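Local coordinates for protein pyrrolysyl-tRNA synthetase (Desulfitobacterium hafniense, PDB 3DSQ) that probably attaches pyrrolysine to its cognate tRNA at the expense of ATP, working as a homodimeric class II aminoacyl-tRNA synthetase, at residues Glu75-Leu80 with Glu171-Asn176; Trp197-Ala202 with Leu253-Glu258. All coordinates share one frame; numbering follows the deposited sequence.

Contact 1: Glu75-Leu80 with Glu171-Asn176; sequences ELEEKL and EFTMLN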
loop_
_atom_site.group_PDB
_atom_site.type_symbol
_atom_site.label_atom_id
_atom_site.label_comp_id
_atom_site.label_asym_id
_atom_site.label_seq_id
_atom_site.Cartn_x
_atom_site.Cartn_y
_atom_site.Cartn_z
ATOM N N GLU B 75 -6.546 -2.478 9.389
ATOM C CA GLU B 75 -6.458 -2.893 10.783
ATOM C C GLU B 75 -5.667 -4.192 10.830
ATOM O O GLU B 75 -4.825 -4.401 11.708
ATOM C CB GLU B 75 -7.864 -3.106 11.347
ATOM C CG GLU B 75 -7.910 -3.485 12.818
ATOM C CD GLU B 75 -9.316 -3.863 13.264
ATOM O OE1 GLU B 75 -9.861 -4.854 12.728
ATOM O OE2 GLU B 75 -9.876 -3.167 14.143
ATOM N N LEU B 76 -5.942 -5.060 9.862
ATOM C CA LEU B 76 -5.266 -6.345 9.758
ATOM C C LEU B 76 -3.785 -6.096 9.479
ATOM O O LEU B 76 -2.912 -6.721 10.089
ATOM C CB LEU B 76 -5.872 -7.155 8.609
ATOM C CG LEU B 76 -5.847 -8.687 8.613
ATOM C CD1 LEU B 76 -5.569 -9.173 7.205
ATOM C CD2 LEU B 76 -4.817 -9.220 9.572
ATOM N N GLU B 77 -3.509 -5.176 8.554
ATOM C CA GLU B 77 -2.137 -4.850 8.186
ATOM C C GLU B 77 -1.283 -4.395 9.367
ATOM O O GLU B 77 -0.144 -4.842 9.529
ATOM C CB GLU B 77 -2.117 -3.775 7.092
ATOM C CG GLU B 77 -2.287 -4.329 5.690
ATOM C CD GLU B 77 -2.098 -3.273 4.614
ATOM O OE1 GLU B 77 -1.350 -2.300 4.859
ATOM O OE2 GLU B 77 -2.681 -3.423 3.517
ATOM N N GLU B 78 -1.821 -3.503 10.192
ATOM C CA GLU B 78 -1.056 -3.037 11.336
ATOM C C GLU B 78 -0.897 -4.172 12.346
ATOM O O GLU B 78 0.162 -4.331 12.953
ATOM C CB GLU B 78 -1.744 -1.843 12.002
ATOM C CG GLU B 78 -0.868 -1.186 13.071
ATOM C CD GLU B 78 -1.616 -0.179 13.916
ATOM O OE1 GLU B 78 -2.046 0.861 13.375
ATOM O OE2 GLU B 78 -1.780 -0.429 15.129
ATOM N N LYS B 79 -1.961 -4.949 12.509
ATOM C CA LYS B 79 -2.002 -6.085 13.429
ATOM C C LYS B 79 -0.928 -7.124 13.120
ATOM O O LYS B 79 -0.230 -7.600 14.014
ATOM C CB LYS B 79 -3.382 -6.749 13.358
ATOM C CG LYS B 79 -3.549 -8.027 14.189
ATOM C CD LYS B 79 -3.577 -7.760 15.695
ATOM C CE LYS B 79 -3.718 -9.067 16.473
ATOM N NZ LYS B 79 -3.750 -8.874 17.954
ATOM N N LEU B 80 -0.803 -7.476 11.846
ATOM C CA LEU B 80 0.178 -8.466 11.427
ATOM C C LEU B 80 1.606 -7.943 11.553
ATOM O O LEU B 80 2.502 -8.674 11.968
ATOM C CB LEU B 80 -0.094 -8.901 9.982
ATOM C CG LEU B 80 -1.443 -9.564 9.684
ATOM C CD1 LEU B 80 -1.522 -9.922 8.199
ATOM C CD2 LEU B 80 -1.607 -10.813 10.529
ATOM N N GLU B 171 -5.710 -6.136 -8.072
ATOM C CA GLU B 171 -4.853 -5.538 -7.044
ATOM C C GLU B 171 -5.100 -6.303 -5.751
ATOM O O GLU B 171 -6.219 -6.345 -5.275
ATOM C CB GLU B 171 -5.226 -4.069 -6.794
ATOM C CG GLU B 171 -5.115 -3.163 -7.987
ATOM C CD GLU B 171 -5.297 -1.706 -7.626
ATOM O OE1 GLU B 171 -4.599 -1.227 -6.709
ATOM O OE2 GLU B 171 -6.130 -1.036 -8.271
ATOM N N PHE B 172 -4.063 -6.900 -5.186
ATOM C CA PHE B 172 -4.226 -7.636 -3.951
ATOM C C PHE B 172 -3.053 -7.361 -3.006
ATOM O O PHE B 172 -1.981 -6.911 -3.425
ATOM C CB PHE B 172 -4.423 -9.140 -4.236
ATOM C CG PHE B 172 -3.329 -9.774 -5.077
ATOM C CD1 PHE B 172 -2.260 -10.425 -4.472
ATOM C CD2 PHE B 172 -3.383 -9.734 -6.476
ATOM C CE1 PHE B 172 -1.253 -11.034 -5.233
ATOM C CE2 PHE B 172 -2.376 -10.342 -7.258
ATOM C CZ PHE B 172 -1.314 -10.991 -6.643
ATOM N N THR B 173 -3.282 -7.596 -1.722
ATOM C CA THR B 173 -2.268 -7.341 -0.714
ATOM C C THR B 173 -1.663 -8.653 -0.259
ATOM O O THR B 173 -2.374 -9.573 0.149
ATOM C CB THR B 173 -2.874 -6.615 0.508
ATOM O OG1 THR B 173 -3.738 -5.559 0.060
ATOM C CG2 THR B 173 -1.766 -6.017 1.386
ATOM N N MET B 174 -0.342 -8.728 -0.333
ATOM C CA MET B 174 0.391 -9.912 0.072
ATOM C C MET B 174 1.252 -9.613 1.277
ATOM O O MET B 174 1.807 -8.519 1.405
ATOM C CB MET B 174 1.327 -10.403 -1.044
ATOM C CG MET B 174 0.635 -11.070 -2.215
ATOM S SD MET B 174 -0.238 -12.575 -1.743
ATOM C CE MET B 174 -1.855 -11.969 -1.766
ATOM N N LEU B 175 1.323 -10.601 2.162
ATOM C CA LEU B 175 2.167 -10.556 3.341
ATOM C C LEU B 175 3.116 -11.693 3.011
ATOM O O LEU B 175 2.677 -12.792 2.690
ATOM C CB LEU B 175 1.398 -10.903 4.620
ATOM C CG LEU B 175 2.271 -11.502 5.747
ATOM C CD1 LEU B 175 3.368 -10.529 6.143
ATOM C CD2 LEU B 175 1.406 -11.854 6.955
ATOM N N ASN B 176 4.410 -11.435 3.046
ATOM C CA ASN B 176 5.351 -12.497 2.755
ATOM C C ASN B 176 6.434 -12.393 3.795
ATOM O O ASN B 176 7.197 -11.440 3.782
ATOM C CB ASN B 176 5.958 -12.327 1.359
ATOM C CG ASN B 176 6.715 -13.560 0.900
ATOM O OD1 ASN B 176 7.412 -14.208 1.684
ATOM N ND2 ASN B 176 6.591 -13.882 -0.381
#

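Contact 2: Trp197-Ala202 with Leu253-Glu258; sequences WVLEAA and LGFGLE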
loop_
_atom_site.group_PDB
_atom_site.type_symbol
_atom_site.label_atom_id
_atom_site.label_comp_id
_atom_site.label_asym_id
_atom_site.label_seq_id
_atom_site.Cartn_x
_atom_site.Cartn_y
_atom_site.Cartn_z
ATOM N N TRP B 197 2.026 -17.563 14.175
ATOM C CA TRP B 197 2.159 -16.159 14.560
ATOM C C TRP B 197 1.185 -15.297 13.768
ATOM O O TRP B 197 0.486 -14.448 14.323
ATOM C CB TRP B 197 3.573 -15.631 14.293
ATOM C CG TRP B 197 4.637 -16.140 15.214
ATOM C CD1 TRP B 197 4.545 -16.309 16.568
ATOM C CD2 TRP B 197 5.978 -16.501 14.854
ATOM N NE1 TRP B 197 5.744 -16.750 17.073
ATOM C CE2 TRP B 197 6.642 -16.878 16.045
ATOM C CE3 TRP B 197 6.684 -16.541 13.641
ATOM C CZ2 TRP B 197 7.978 -17.292 16.059
ATOM C CZ3 TRP B 197 8.015 -16.954 13.656
ATOM C CH2 TRP B 197 8.646 -17.324 14.861
ATOM N N VAL B 198 1.160 -15.525 12.460
ATOM C CA VAL B 198 0.300 -14.776 11.560
ATOM C C VAL B 198 -1.187 -15.051 11.764
ATOM O O VAL B 198 -1.981 -14.125 11.963
ATOM C CB VAL B 198 0.671 -15.071 10.087
ATOM C CG1 VAL B 198 -0.324 -14.398 9.153
ATOM C CG2 VAL B 198 2.078 -14.563 9.802
ATOM N N LEU B 199 -1.561 -16.324 11.715
ATOM C CA LEU B 199 -2.956 -16.691 11.879
ATOM C C LEU B 199 -3.498 -16.280 13.244
ATOM O O LEU B 199 -4.681 -15.966 13.377
ATOM C CB LEU B 199 -3.123 -18.189 11.645
ATOM C CG LEU B 199 -2.775 -18.590 10.208
ATOM C CD1 LEU B 199 -2.778 -20.093 10.071
ATOM C CD2 LEU B 199 -3.768 -17.955 9.244
ATOM N N GLU B 200 -2.637 -16.265 14.256
ATOM C CA GLU B 200 -3.082 -15.868 15.584
ATOM C C GLU B 200 -3.341 -14.369 15.588
ATOM O O GLU B 200 -4.347 -13.899 16.125
ATOM C CB GLU B 200 -2.035 -16.211 16.643
ATOM C CG GLU B 200 -2.452 -15.794 18.048
ATOM C CD GLU B 200 -3.771 -16.424 18.489
ATOM O OE1 GLU B 200 -4.367 -15.933 19.472
ATOM O OE2 GLU B 200 -4.214 -17.412 17.860
ATOM N N ALA B 201 -2.433 -13.616 14.984
ATOM C CA ALA B 201 -2.599 -12.175 14.920
ATOM C C ALA B 201 -3.807 -11.830 14.048
ATOM O O ALA B 201 -4.446 -10.800 14.254
ATOM C CB ALA B 201 -1.339 -11.523 14.366
ATOM N N ALA B 202 -4.118 -12.695 13.085
ATOM C CA ALA B 202 -5.249 -12.470 12.179
ATOM C C ALA B 202 -6.587 -12.963 12.729
ATOM O O ALA B 202 -7.589 -12.988 12.011
ATOM C CB ALA B 202 -4.979 -13.133 10.832
ATOM N N LEU B 253 6.761 -17.677 3.807
ATOM C CA LEU B 253 5.340 -17.961 3.795
ATOM C C LEU B 253 4.630 -16.727 3.264
ATOM O O LEU B 253 4.927 -15.609 3.686
ATOM C CB LEU B 253 4.873 -18.279 5.222
ATOM C CG LEU B 253 3.493 -18.892 5.459
ATOM C CD1 LEU B 253 3.373 -20.231 4.752
ATOM C CD2 LEU B 253 3.283 -19.073 6.969
ATOM N N GLY B 254 3.705 -16.933 2.329
ATOM C CA GLY B 254 2.965 -15.817 1.774
ATOM C C GLY B 254 1.462 -15.919 1.953
ATOM O O GLY B 254 0.880 -16.978 1.742
ATOM N N PHE B 255 0.833 -14.805 2.326
ATOM C CA PHE B 255 -0.613 -14.758 2.534
ATOM C C PHE B 255 -1.311 -13.700 1.672
ATOM O O PHE B 255 -0.747 -12.650 1.369
ATOM C CB PHE B 255 -0.960 -14.411 3.994
ATOM C CG PHE B 255 -0.360 -15.331 5.028
ATOM C CD1 PHE B 255 1.018 -15.394 5.222
ATOM C CD2 PHE B 255 -1.188 -16.073 5.873
ATOM C CE1 PHE B 255 1.563 -16.172 6.250
ATOM C CE2 PHE B 255 -0.650 -16.856 6.904
ATOM C CZ PHE B 255 0.730 -16.900 7.090
ATOM N N GLY B 256 -2.552 -13.987 1.297
ATOM C CA GLY B 256 -3.362 -13.023 0.571
ATOM C C GLY B 256 -4.248 -12.455 1.672
ATOM O O GLY B 256 -5.071 -13.176 2.203
ATOM N N LEU B 257 -4.077 -11.186 2.037
ATOM C CA LEU B 257 -4.864 -10.616 3.132
ATOM C C LEU B 257 -6.363 -10.461 2.879
ATOM O O LEU B 257 -7.166 -10.692 3.793
ATOM C CB LEU B 257 -4.267 -9.271 3.580
ATOM C CG LEU B 257 -2.817 -9.340 4.068
ATOM C CD1 LEU B 257 -2.452 -8.038 4.753
ATOM C CD2 LEU B 257 -2.630 -10.517 5.035
ATOM N N GLU B 258 -6.749 -10.063 1.666
ATOM C CA GLU B 258 -8.172 -9.921 1.374
ATOM C C GLU B 258 -8.814 -11.294 1.483
ATOM O O GLU B 258 -9.917 -11.439 2.014
ATOM C CB GLU B 258 -8.426 -9.350 -0.035
ATOM C CG GLU B 258 -7.988 -7.895 -0.254
ATOM C CD GLU B 258 -6.506 -7.770 -0.549
ATOM O OE1 GLU B 258 -5.844 -8.820 -0.676
ATOM O OE2 GLU B 258 -6.003 -6.630 -0.663
#

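Contact 1: Glu75-Leu80 with Glu171-Asn176
The carboxylate of Glu77 meets Thr173 through a methyl group: Thr173 CG2 lies 3.5 Å from Glu77 OE2 and well off the carboxylate plane. Thr173 OG1 is farther from that oxygen, at 4.2 Å from OE2, and is engaged in a hydrogen bond with Glu258. The approach is therefore van der Waals contact against a polar end, with no hydrogen bond joining 75-80 to 171-176. Glu77 CG is anti to the carbonyl carbon (chi1 -84°) and the chain beyond runs straight (chi2 -173°), carrying the acid from the helix toward the strand; its side chain also touches Leu257 and Ile155. Sequence and topology identify these elements as the motif 1 helix and the second strand of motif 2 in the class II synthetase core, the helix packing on the largely antiparallel sheet. Glu171, at the start of the strand, is hydrogen-bonded to Thr96 OG1 and Ile97 N of the second subunit, and Glu78 of the helix packs on Glu78 of that subunit. Further along, Leu80 CD1 touches Leu175 CD2 at 3.7 Å, the two branched ends meeting at a slant. Leu175 has CG anti to its backbone N, with chi1 153°, and this turn, together with the next, brings CD2 up to Leu80 CD1. The backbones stay 8.6 Å apart from Leu80 CA to Leu175 CA, and Val198 of helix 187-201 touches both leucines.

Contact 2: Trp197-Ala202 with Leu253-Glu258
Val198 CG1 sits over one face of the Phe255 ring, on the strand of class II motif 3, whose sequence and strand-then-helix form are plain here: Gly256 is the N-cap where strand 250-256 turns into helix 257-265. The evidence for a CH-pi contact is geometric: CG1 is 3.6 Å from the Phe255 ring centroid and 23° off the ring normal, displaced toward the rim. Packing is tight there, with Val198 CG1 3.3 Å from Phe255 CE2. Val198 presents this methyl because CG1 is anti to the backbone N (chi1 174°); CG2 lies on the same side of the ring plane but out past the rim, 3.8 Å from Phe255 CZ. The ring points at the helix from the sheet, its CG anti to the carbonyl carbon (chi1 -56°), and Val198 extends to meet it from the opposite direction. A leucine in place of Phe255 would probably leave Val198 CG1 without its flat aromatic partner and open a gap between helix 187-201 and the sheet. Leu177 of strand 171-180 also touches Val198. At the ring edge, near its plane, Leu199 CD2 approaches Phe255 CE2 at 4.1 Å.

Both contacts are buried, with centres about 8 Å apart, and each sets a helix against the same sheet, in which strands 171-180 and 250-256 are neighbours. The backbone joins them directly: Leu175 O and Phe255 N are 2.8 Å apart, a probable hydrogen bond. Their chemistry differs with position. Contact 1 mixes an acid with aliphatic groups, and residues of its two segments extend to the dimer partner, whereas contact 2 is wholly apolar, aromatic against aliphatic, and no other chain of the assembly touches it. The helices also meet, Lys79 and Leu80 of 72-85 touching Ala201 of 187-201.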